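Local atomic coordinates of TatD-related deoxyribonuclease (Thermotoga maritima, PDB entry 1J6O), a protein that probably acts as a metal-dependent DNA nuclease of the TatD family, hydrolysing ester bonds in DNA. Residues V117-F122 against Y148-T153; A18-H23 against A31-F36; V204-I209 against Q242-P247; R160-A165 against R261-V266. One frame throughout, in Å; residues are numbered along the deposited sequence.

In the fold
All four contacts join parts of one TIM barrel, and all four are apolar, with no salt bridge spanning any of them. Contact 4 is the most central: its touching residues are all buried, where strand 161-163 meets helix 248-264. Contact 2 is also largely buried, and joins the loop after strand 13-18 to helix 29-34. Contact 1 is partly buried and pairs two neighbouring outer helices, 115-132 and 144-153. Contact 3 lies at the surface and is built of leucines and a valine beside a glycine. Helices 233-244 and 248-264, used by contacts 3 and 4, follow each other in the chain. Contacts 2 and 4 each contain a histidine predicted to bind metal.

Contact 1: residues V117-F122 against Y148-T153; sequences VQKRVF and YEILRT
F122 meets I150 and L151 where two helices of the barrel's outer layer run side by side. The segments point the same general way, 28° apart, and their axes come no closer than 11.3 Å. In F122, CG is anti to the backbone N (chi1 177°), which carries the ring across to the other helix. Its CD2 lies 3.9 Å from I150 CD1, and I150 CG2 is almost as near. The far end of the ring, CZ, sits 4.0 Å from L151 CG, at the fork of that leucine. The F122 and L151 side chains meet at about a right angle. K119 adds its aliphatic part: its CG is 3.8 Å from I150 CD1. A serine in place of F122 would take this ring away from I150 and L151 and would probably open a gap between the helices.

The bonds of K119 and T153 stay within their own helices. T153 OG1 donates to E149 O (2.6 Å), and K119 NZ forms a salt bridge with E116. Around the contact, F122 also rests on T104 and L106 of strand 98-107. I150 packs on V123 and I126 further along helix 115-132, and L151 touches F176 and L179 of helix 170-179.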
# COMPACT_ATOMS: atom_id res chain seq x y z
N VAL A 117 -5.65 15.98 -14.77
CA VAL A 117 -5.18 16.59 -13.52
C VAL A 117 -4.60 15.42 -12.69
O VAL A 117 -3.57 15.56 -12.05
CB VAL A 117 -6.39 17.28 -12.81
CG1 VAL A 117 -6.03 17.66 -11.39
CG2 VAL A 117 -6.82 18.56 -13.62
N GLN A 118 -5.28 14.28 -12.69
CA GLN A 118 -4.77 13.11 -11.92
C GLN A 118 -3.41 12.70 -12.49
O GLN A 118 -2.45 12.44 -11.76
CB GLN A 118 -5.71 11.92 -12.07
CG GLN A 118 -7.02 12.06 -11.30
CD GLN A 118 -7.80 10.78 -11.35
OE1 GLN A 118 -7.22 9.69 -11.25
NE2 GLN A 118 -9.12 10.89 -11.50
N LYS A 119 -3.36 12.61 -13.81
CA LYS A 119 -2.12 12.23 -14.48
C LYS A 119 -0.95 13.14 -14.13
O LYS A 119 0.12 12.64 -13.83
CB LYS A 119 -2.30 12.22 -16.00
CG LYS A 119 -3.06 11.04 -16.51
CD LYS A 119 -3.25 11.21 -18.01
CE LYS A 119 -3.83 9.99 -18.68
NZ LYS A 119 -3.85 10.25 -20.17
N ARG A 120 -1.14 14.46 -14.14
CA ARG A 120 -0.00 15.32 -13.82
C ARG A 120 0.48 15.19 -12.38
O ARG A 120 1.68 15.19 -12.12
CB ARG A 120 -0.29 16.79 -14.16
CG ARG A 120 -1.14 17.54 -13.17
CD ARG A 120 -0.78 19.03 -13.12
NE ARG A 120 -0.50 19.42 -11.74
CZ ARG A 120 0.54 20.15 -11.35
NH1 ARG A 120 1.42 20.60 -12.24
NH2 ARG A 120 0.73 20.37 -10.05
N VAL A 121 -0.47 15.08 -11.45
CA VAL A 121 -0.16 14.95 -10.02
C VAL A 121 0.55 13.62 -9.75
O VAL A 121 1.46 13.54 -8.90
CB VAL A 121 -1.46 15.07 -9.19
CG1 VAL A 121 -1.24 14.65 -7.73
CG2 VAL A 121 -1.98 16.53 -9.25
N PHE A 122 0.14 12.58 -10.48
CA PHE A 122 0.72 11.24 -10.35
C PHE A 122 2.15 11.30 -10.90
O PHE A 122 3.11 10.85 -10.27
CB PHE A 122 -0.12 10.25 -11.15
CG PHE A 122 0.41 8.82 -11.16
CD1 PHE A 122 1.06 8.28 -10.05
CD2 PHE A 122 0.14 7.99 -12.23
CE1 PHE A 122 1.41 6.93 -10.01
CE2 PHE A 122 0.49 6.62 -12.21
CZ PHE A 122 1.13 6.09 -11.10
N TYR A 148 0.12 2.10 -16.32
CA TYR A 148 1.27 1.38 -16.87
C TYR A 148 2.06 2.28 -17.82
O TYR A 148 3.28 2.41 -17.69
CB TYR A 148 0.82 0.14 -17.64
CG TYR A 148 1.99 -0.67 -18.16
CD1 TYR A 148 2.78 -1.44 -17.29
CD2 TYR A 148 2.30 -0.70 -19.52
CE1 TYR A 148 3.85 -2.22 -17.77
CE2 TYR A 148 3.36 -1.47 -20.01
CZ TYR A 148 4.13 -2.23 -19.13
OH TYR A 148 5.19 -2.97 -19.61
N GLU A 149 1.37 2.88 -18.78
CA GLU A 149 2.02 3.77 -19.75
C GLU A 149 2.84 4.86 -19.03
O GLU A 149 3.98 5.14 -19.39
CB GLU A 149 0.97 4.45 -20.64
CG GLU A 149 0.49 3.62 -21.82
CD GLU A 149 1.57 3.44 -22.89
OE1 GLU A 149 2.29 4.42 -23.18
OE2 GLU A 149 1.67 2.33 -23.45
N ILE A 150 2.24 5.48 -18.02
CA ILE A 150 2.93 6.52 -17.28
C ILE A 150 4.17 6.02 -16.53
O ILE A 150 5.24 6.59 -16.63
CB ILE A 150 1.97 7.18 -16.27
CG1 ILE A 150 0.90 7.96 -17.03
CG2 ILE A 150 2.74 8.09 -15.32
CD1 ILE A 150 -0.16 8.61 -16.11
N LEU A 151 4.01 4.94 -15.79
CA LEU A 151 5.14 4.39 -15.04
C LEU A 151 6.31 3.95 -15.92
O LEU A 151 7.47 4.29 -15.65
CB LEU A 151 4.65 3.22 -14.18
CG LEU A 151 3.76 3.69 -13.01
CD1 LEU A 151 2.88 2.57 -12.48
CD2 LEU A 151 4.66 4.24 -11.92
N ARG A 152 6.02 3.23 -16.99
CA ARG A 152 7.08 2.78 -17.87
C ARG A 152 7.73 3.94 -18.60
O ARG A 152 8.85 3.82 -19.11
CB ARG A 152 6.55 1.74 -18.87
CG ARG A 152 5.61 2.27 -19.95
CD ARG A 152 5.44 1.23 -21.07
NE ARG A 152 4.77 1.74 -22.27
CZ ARG A 152 5.00 2.93 -22.82
NH1 ARG A 152 5.89 3.76 -22.28
NH2 ARG A 152 4.36 3.29 -23.93
N THR A 153 7.05 5.08 -18.65
CA THR A 153 7.58 6.25 -19.32
C THR A 153 8.77 6.89 -18.61
O THR A 153 9.68 7.39 -19.27
CB THR A 153 6.48 7.33 -19.53
OG1 THR A 153 5.52 6.86 -20.49
CG2 THR A 153 7.11 8.64 -20.04

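Contact 2: residues A18-H23 against A31-F36; sequences AHLHFH and AVISSF
L20 lies in a type I turn from H19 to F22, and its CA is 8.6 Å from the CA of I33 on helix 29-34. The turn is part of the first beta-alpha loop of the TIM barrel. The side chain of L20 points at the helix and carries the whole first side of the contact. Its CG stands beside the backbone N, anti to the carbonyl carbon (chi1 -67°), and its two methyls go to different partners. CD2 meets V32 CG1 at 4.1 Å, the two side chains approaching obliquely. CD1 turns to I33, 4.3 Å from its CG1, and to the ring of F36.

The neighbour H19 is predicted to bind a divalent metal. Its NE2 bonds to D214, another predicted ligand, and its ND1 to V47 O, while L20 N is held by N46 OD1. L20 and F36 both also pack on V44 of strand 41-47.

F36 follows the helix and folds back over it, so that I33 CA sits over the centre of one ring face, 3.8 Å above the plane. L20 comes from the opposite direction and meets the ring at its edge, in plane, with CD1 3.7 Å from F36 CZ.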
# COMPACT_ATOMS: atom_id res chain seq x y z
N ALA A 18 -1.83 1.02 5.66
CA ALA A 18 -2.78 1.29 6.72
C ALA A 18 -3.09 2.81 6.82
O ALA A 18 -2.32 3.62 6.33
CB ALA A 18 -2.20 0.82 8.01
N HIS A 19 -4.22 3.18 7.44
CA HIS A 19 -4.60 4.59 7.61
C HIS A 19 -5.07 4.66 9.07
O HIS A 19 -6.25 5.01 9.36
CB HIS A 19 -5.79 4.97 6.71
CG HIS A 19 -5.57 4.68 5.25
ND1 HIS A 19 -4.72 5.43 4.47
CD2 HIS A 19 -6.13 3.76 4.43
CE1 HIS A 19 -4.77 5.00 3.22
NE2 HIS A 19 -5.62 3.99 3.17
N LEU A 20 -4.15 4.37 9.99
CA LEU A 20 -4.47 4.37 11.41
C LEU A 20 -4.82 5.73 11.99
O LEU A 20 -5.43 5.82 13.07
CB LEU A 20 -3.31 3.73 12.19
CG LEU A 20 -3.14 2.23 11.90
CD1 LEU A 20 -1.74 1.74 12.34
CD2 LEU A 20 -4.23 1.47 12.63
N HIS A 21 -4.46 6.77 11.26
CA HIS A 21 -4.74 8.13 11.69
C HIS A 21 -6.13 8.61 11.29
O HIS A 21 -6.51 9.73 11.64
CB HIS A 21 -3.67 9.09 11.14
CG HIS A 21 -3.56 9.07 9.66
ND1 HIS A 21 -3.20 7.93 8.95
CD2 HIS A 21 -3.85 10.02 8.73
CE1 HIS A 21 -3.29 8.18 7.65
NE2 HIS A 21 -3.69 9.44 7.49
N PHE A 22 -6.89 7.79 10.56
CA PHE A 22 -8.23 8.18 10.16
C PHE A 22 -9.11 8.23 11.41
O PHE A 22 -8.81 7.56 12.42
CB PHE A 22 -8.82 7.21 9.14
CG PHE A 22 -8.29 7.41 7.73
CD1 PHE A 22 -7.21 8.26 7.47
CD2 PHE A 22 -8.91 6.77 6.65
CE1 PHE A 22 -6.77 8.49 6.15
CE2 PHE A 22 -8.46 6.99 5.33
CZ PHE A 22 -7.40 7.85 5.09
N HIS A 23 -10.18 9.02 11.34
CA HIS A 23 -11.07 9.15 12.48
C HIS A 23 -11.74 7.87 12.99
O HIS A 23 -12.18 7.82 14.15
CB HIS A 23 -12.12 10.24 12.19
CG HIS A 23 -13.28 9.78 11.37
ND1 HIS A 23 -14.34 9.07 11.90
CD2 HIS A 23 -13.57 9.95 10.06
CE1 HIS A 23 -15.23 8.82 10.96
NE2 HIS A 23 -14.79 9.35 9.83
N ALA A 31 -4.63 1.41 21.69
CA ALA A 31 -4.78 -0.02 21.97
C ALA A 31 -4.46 -0.88 20.74
O ALA A 31 -3.82 -1.95 20.84
CB ALA A 31 -6.21 -0.31 22.44
N VAL A 32 -4.89 -0.41 19.58
CA VAL A 32 -4.66 -1.13 18.34
C VAL A 32 -3.17 -1.20 18.06
O VAL A 32 -2.62 -2.27 17.75
CB VAL A 32 -5.43 -0.43 17.17
CG1 VAL A 32 -5.00 -0.98 15.78
CG2 VAL A 32 -6.93 -0.69 17.35
N ILE A 33 -2.49 -0.08 18.22
CA ILE A 33 -1.06 -0.04 17.97
C ILE A 33 -0.26 -0.79 19.03
O ILE A 33 0.64 -1.57 18.72
CB ILE A 33 -0.60 1.44 17.87
CG1 ILE A 33 -1.18 2.06 16.58
CG2 ILE A 33 0.90 1.54 17.80
CD1 ILE A 33 -1.09 3.58 16.59
N SER A 34 -0.60 -0.60 20.28
CA SER A 34 0.14 -1.30 21.31
C SER A 34 -0.07 -2.81 21.23
O SER A 34 0.70 -3.58 21.82
CB SER A 34 -0.21 -0.77 22.70
OG SER A 34 -1.53 -1.13 23.05
N SER A 35 -1.09 -3.28 20.52
CA SER A 35 -1.25 -4.73 20.47
C SER A 35 -0.64 -5.37 19.22
O SER A 35 -0.85 -6.55 18.97
CB SER A 35 -2.73 -5.10 20.60
OG SER A 35 -3.49 -4.53 19.55
N PHE A 36 0.11 -4.60 18.44
CA PHE A 36 0.71 -5.16 17.23
C PHE A 36 1.57 -6.39 17.51
O PHE A 36 1.42 -7.42 16.85
CB PHE A 36 1.56 -4.11 16.52
CG PHE A 36 0.75 -3.10 15.75
CD1 PHE A 36 -0.60 -3.32 15.50
CD2 PHE A 36 1.35 -1.96 15.23
CE1 PHE A 36 -1.36 -2.42 14.74
CE2 PHE A 36 0.60 -1.06 14.47
CZ PHE A 36 -0.75 -1.30 14.23

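Contact 3: residues V204-I209 against Q242-P247; sequences VGLEYI and QVLGVP
L206 and L244 meet at the surface, each in nearly the same conformation. In both, CG is anti to the carbonyl carbon and beside the backbone N, with chi1 of -66° in L206 and -68° in L244. In both, CD1 continues the chain outward and CD2 branches off. The two side chains cross obliquely, so one leucine's end meets the fork of the other. L244 CD1 is 3.7 Å from L206 CD2 and equally close to L206 CG. The remaining methyls serve other partners. L244 CD2 turns to the backbone of G205 and lies 4.5 Å from its CA. L206 CD1 faces V246, 4.4 Å from its CG2, which is a looser contact. L244 thus covers G205 and L206 together, while V246 adds to the edge.

Two glycines shape the backbone. G205 has phi 84° where helix 195-204 ends, and a CB there would press on the carbonyl O of V204. G245 ends helix 233-244 as the C-prime residue of a Schellman motif, in which G245 N bonds weakly to Q242 O at 3.3 Å. The turn that follows brings V246 round to face L206. Behind them, L206 and V246 both touch V251 of helix 248-264, and L206 also touches A254.

The contact is plain packing away from the predicted metal ligands. It joins the end of helix 233-244 to the loop between helix 195-204 and strand 209-211, the alpha-beta connection that leads into the eighth strand of a TIM barrel.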
# COMPACT_ATOMS: atom_id res chain seq x y z
N VAL A 204 0.57 -15.78 -9.74
CA VAL A 204 1.72 -14.96 -9.41
C VAL A 204 2.67 -15.53 -8.37
O VAL A 204 3.89 -15.41 -8.50
CB VAL A 204 1.25 -13.56 -8.96
CG1 VAL A 204 2.43 -12.73 -8.51
CG2 VAL A 204 0.54 -12.86 -10.14
N GLY A 205 2.13 -16.12 -7.31
CA GLY A 205 3.00 -16.68 -6.31
C GLY A 205 3.50 -15.70 -5.27
O GLY A 205 3.33 -14.48 -5.41
N LEU A 206 4.16 -16.23 -4.26
CA LEU A 206 4.69 -15.43 -3.17
C LEU A 206 5.84 -14.47 -3.42
O LEU A 206 6.04 -13.55 -2.63
CB LEU A 206 5.06 -16.34 -2.00
CG LEU A 206 3.90 -17.08 -1.30
CD1 LEU A 206 4.47 -17.91 -0.16
CD2 LEU A 206 2.89 -16.09 -0.72
N GLU A 207 6.59 -14.65 -4.49
CA GLU A 207 7.71 -13.76 -4.75
C GLU A 207 7.28 -12.34 -5.12
O GLU A 207 8.06 -11.39 -5.00
CB GLU A 207 8.56 -14.33 -5.89
CG GLU A 207 9.89 -13.65 -6.07
CD GLU A 207 10.66 -14.17 -7.28
OE1 GLU A 207 10.60 -15.39 -7.55
OE2 GLU A 207 11.34 -13.35 -7.94
N TYR A 208 6.02 -12.17 -5.51
CA TYR A 208 5.57 -10.84 -5.91
C TYR A 208 4.43 -10.20 -5.15
O TYR A 208 3.81 -9.28 -5.65
CB TYR A 208 5.20 -10.89 -7.39
CG TYR A 208 6.34 -11.39 -8.23
CD1 TYR A 208 7.53 -10.68 -8.29
CD2 TYR A 208 6.26 -12.61 -8.91
CE1 TYR A 208 8.64 -11.16 -8.99
CE2 TYR A 208 7.38 -13.10 -9.62
CZ TYR A 208 8.55 -12.37 -9.65
OH TYR A 208 9.67 -12.82 -10.31
N ILE A 209 4.17 -10.64 -3.94
CA ILE A 209 3.07 -10.03 -3.21
C ILE A 209 3.39 -9.60 -1.78
O ILE A 209 4.28 -10.15 -1.14
CB ILE A 209 1.88 -11.00 -3.11
CG1 ILE A 209 2.32 -12.27 -2.39
CG2 ILE A 209 1.38 -11.40 -4.52
CD1 ILE A 209 1.19 -13.21 -2.06
N GLN A 242 -4.17 -21.13 1.62
CA GLN A 242 -5.04 -22.18 1.11
C GLN A 242 -5.05 -22.21 -0.41
O GLN A 242 -4.99 -23.28 -1.03
CB GLN A 242 -6.46 -21.98 1.65
CG GLN A 242 -6.46 -22.00 3.16
CD GLN A 242 -7.79 -21.66 3.75
OE1 GLN A 242 -8.58 -20.91 3.16
NE2 GLN A 242 -8.06 -22.19 4.94
N VAL A 243 -5.12 -21.04 -1.02
CA VAL A 243 -5.14 -20.98 -2.47
C VAL A 243 -3.83 -21.48 -3.10
O VAL A 243 -3.83 -22.06 -4.19
CB VAL A 243 -5.43 -19.54 -2.96
CG1 VAL A 243 -5.04 -19.39 -4.44
CG2 VAL A 243 -6.93 -19.22 -2.78
N LEU A 244 -2.71 -21.26 -2.40
CA LEU A 244 -1.41 -21.68 -2.91
C LEU A 244 -1.00 -23.06 -2.43
O LEU A 244 0.02 -23.58 -2.87
CB LEU A 244 -0.32 -20.70 -2.50
CG LEU A 244 -0.40 -19.31 -3.14
CD1 LEU A 244 0.63 -18.42 -2.48
CD2 LEU A 244 -0.14 -19.41 -4.63
N GLY A 245 -1.78 -23.61 -1.51
CA GLY A 245 -1.47 -24.92 -0.98
C GLY A 245 -0.15 -24.94 -0.22
O GLY A 245 0.62 -25.91 -0.34
N VAL A 246 0.14 -23.89 0.56
CA VAL A 246 1.38 -23.84 1.33
C VAL A 246 1.13 -23.45 2.79
O VAL A 246 0.06 -22.94 3.14
CB VAL A 246 2.42 -22.84 0.70
CG1 VAL A 246 2.65 -23.18 -0.77
CG2 VAL A 246 1.93 -21.39 0.84
N PRO A 247 2.09 -23.73 3.69
CA PRO A 247 1.87 -23.37 5.09
C PRO A 247 1.72 -21.84 5.28
O PRO A 247 2.26 -21.05 4.49
CB PRO A 247 3.14 -23.89 5.78
CG PRO A 247 3.62 -24.99 4.88
CD PRO A 247 3.35 -24.47 3.50

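Contact 4: residues R160-A165 against R261-V266; sequences RGVIHA and RIFLEV
G161 and V162 meet I262 and F263 where strand 161-163 packs on the last turns of helix 248-264. At G161 the chain comes closest, with its CA 6.6 Å from the CA of I262. The backbone at G161 has phi 134°, and a CB here would jam against the carbonyl O of R160. I262 CD1 comes alongside its carbonyl, 4.1 Å from G161 O.

V162 comes next and carries most of the side-chain contact. Its CG1 is anti to the backbone N, and CG2, beside that N, does the touching (chi1 -173°). This one methyl lies 3.8 Å from F263 CZ and 4.0 Å from I262 CD1. Both helix side chains cross V162 at about a right angle. I262 is extended, which brings its CD1 to the strand. Its other branch lies over its neighbour's ring: I262 CG2 is 3.7 Å above the plane of F263, over the centre. One face of that ring is thus covered from within the helix, while V162 approaches it obliquely.

I163 turns to other partners, including V138 and I140 of strand 136-141. H164 follows, a predicted ligand of a second divalent metal. Its ND1 bonds to E212, and its ring stacks on that of H17, a predicted ligand of the first metal. A165 N bonds to the same E212.

F263 also touches V137 and V45, on two further strands. Apolar side chains at the end of a helix, I262 and F263, that meet several strands, with predicted metal ligands further along one of them, are consistent with a TIM barrel whose interior is closed at one end by its C-terminal helix.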
# COMPACT_ATOMS: atom_id res chain seq x y z
N ARG A 160 10.99 -0.07 -7.11
CA ARG A 160 9.79 0.54 -7.69
C ARG A 160 8.67 0.76 -6.68
O ARG A 160 8.15 1.89 -6.54
CB ARG A 160 9.30 -0.33 -8.84
CG ARG A 160 10.43 -0.73 -9.79
CD ARG A 160 10.23 -0.14 -11.16
NE ARG A 160 11.29 -0.56 -12.08
CZ ARG A 160 12.55 -0.15 -12.02
NH1 ARG A 160 12.94 0.70 -11.07
NH2 ARG A 160 13.42 -0.57 -12.93
N GLY A 161 8.28 -0.30 -6.00
CA GLY A 161 7.21 -0.17 -5.02
C GLY A 161 6.13 -1.23 -5.06
O GLY A 161 6.36 -2.39 -5.41
N VAL A 162 4.92 -0.80 -4.73
CA VAL A 162 3.79 -1.69 -4.71
C VAL A 162 2.56 -1.10 -5.35
O VAL A 162 2.29 0.10 -5.18
CB VAL A 162 3.40 -1.99 -3.25
CG1 VAL A 162 2.35 -3.03 -3.19
CG2 VAL A 162 4.67 -2.38 -2.43
N ILE A 163 1.80 -1.93 -6.05
CA ILE A 163 0.55 -1.49 -6.68
C ILE A 163 -0.37 -2.05 -5.59
O ILE A 163 -0.64 -3.26 -5.51
CB ILE A 163 0.26 -2.20 -8.01
CG1 ILE A 163 1.42 -1.95 -8.98
CG2 ILE A 163 -1.07 -1.69 -8.58
CD1 ILE A 163 1.71 -0.45 -9.21
N HIS A 164 -0.84 -1.16 -4.74
CA HIS A 164 -1.69 -1.59 -3.65
C HIS A 164 -3.11 -2.04 -4.03
O HIS A 164 -3.65 -1.59 -5.03
CB HIS A 164 -1.67 -0.48 -2.59
CG HIS A 164 -2.96 0.23 -2.39
ND1 HIS A 164 -3.90 -0.18 -1.46
CD2 HIS A 164 -3.46 1.34 -2.97
CE1 HIS A 164 -4.92 0.65 -1.49
NE2 HIS A 164 -4.68 1.58 -2.39
N ALA A 165 -3.67 -2.94 -3.24
CA ALA A 165 -5.03 -3.47 -3.49
C ALA A 165 -5.18 -3.79 -4.97
O ALA A 165 -6.17 -3.40 -5.62
CB ALA A 165 -6.08 -2.42 -3.08
N ARG A 261 12.27 -5.70 2.50
CA ARG A 261 13.17 -5.28 1.45
C ARG A 261 12.76 -3.99 0.76
O ARG A 261 13.57 -3.10 0.53
CB ARG A 261 13.29 -6.40 0.41
CG ARG A 261 14.29 -6.11 -0.69
CD ARG A 261 14.25 -7.19 -1.78
NE ARG A 261 13.02 -7.13 -2.56
CZ ARG A 261 12.08 -8.07 -2.53
NH1 ARG A 261 12.22 -9.15 -1.77
NH2 ARG A 261 10.99 -7.92 -3.28
N ILE A 262 11.47 -3.88 0.46
CA ILE A 262 10.97 -2.69 -0.21
C ILE A 262 10.99 -1.41 0.60
O ILE A 262 11.50 -0.38 0.16
CB ILE A 262 9.51 -2.92 -0.70
CG1 ILE A 262 9.52 -3.95 -1.85
CG2 ILE A 262 8.90 -1.63 -1.22
CD1 ILE A 262 8.13 -4.39 -2.29
N PHE A 263 10.44 -1.49 1.79
CA PHE A 263 10.35 -0.33 2.66
C PHE A 263 11.43 -0.05 3.67
O PHE A 263 11.72 1.13 3.94
CB PHE A 263 9.00 -0.42 3.38
CG PHE A 263 7.82 -0.43 2.45
CD1 PHE A 263 7.43 0.74 1.82
CD2 PHE A 263 7.10 -1.59 2.23
CE1 PHE A 263 6.33 0.75 0.97
CE2 PHE A 263 5.99 -1.61 1.38
CZ PHE A 263 5.60 -0.44 0.75
N LEU A 264 12.05 -1.09 4.21
CA LEU A 264 13.08 -0.83 5.21
C LEU A 264 14.53 -0.85 4.86
O LEU A 264 15.35 -0.36 5.64
CB LEU A 264 12.84 -1.75 6.41
CG LEU A 264 11.44 -1.59 6.99
CD1 LEU A 264 11.28 -2.47 8.23
CD2 LEU A 264 11.16 -0.11 7.30
N GLU A 265 14.88 -1.42 3.73
CA GLU A 265 16.29 -1.46 3.37
C GLU A 265 16.81 -0.06 3.12
O GLU A 265 16.13 0.77 2.50
CB GLU A 265 16.50 -2.35 2.14
CG GLU A 265 17.79 -3.17 2.21
CD GLU A 265 17.76 -4.39 1.31
OE1 GLU A 265 18.03 -4.25 0.09
OE2 GLU A 265 17.46 -5.48 1.82
N VAL A 266 17.99 0.23 3.65
CA VAL A 266 18.58 1.54 3.47
C VAL A 266 18.83 1.75 1.97
O VAL A 266 19.46 0.92 1.32
CB VAL A 266 19.91 1.67 4.26
CG1 VAL A 266 20.49 3.07 4.07
CG2 VAL A 266 19.69 1.41 5.72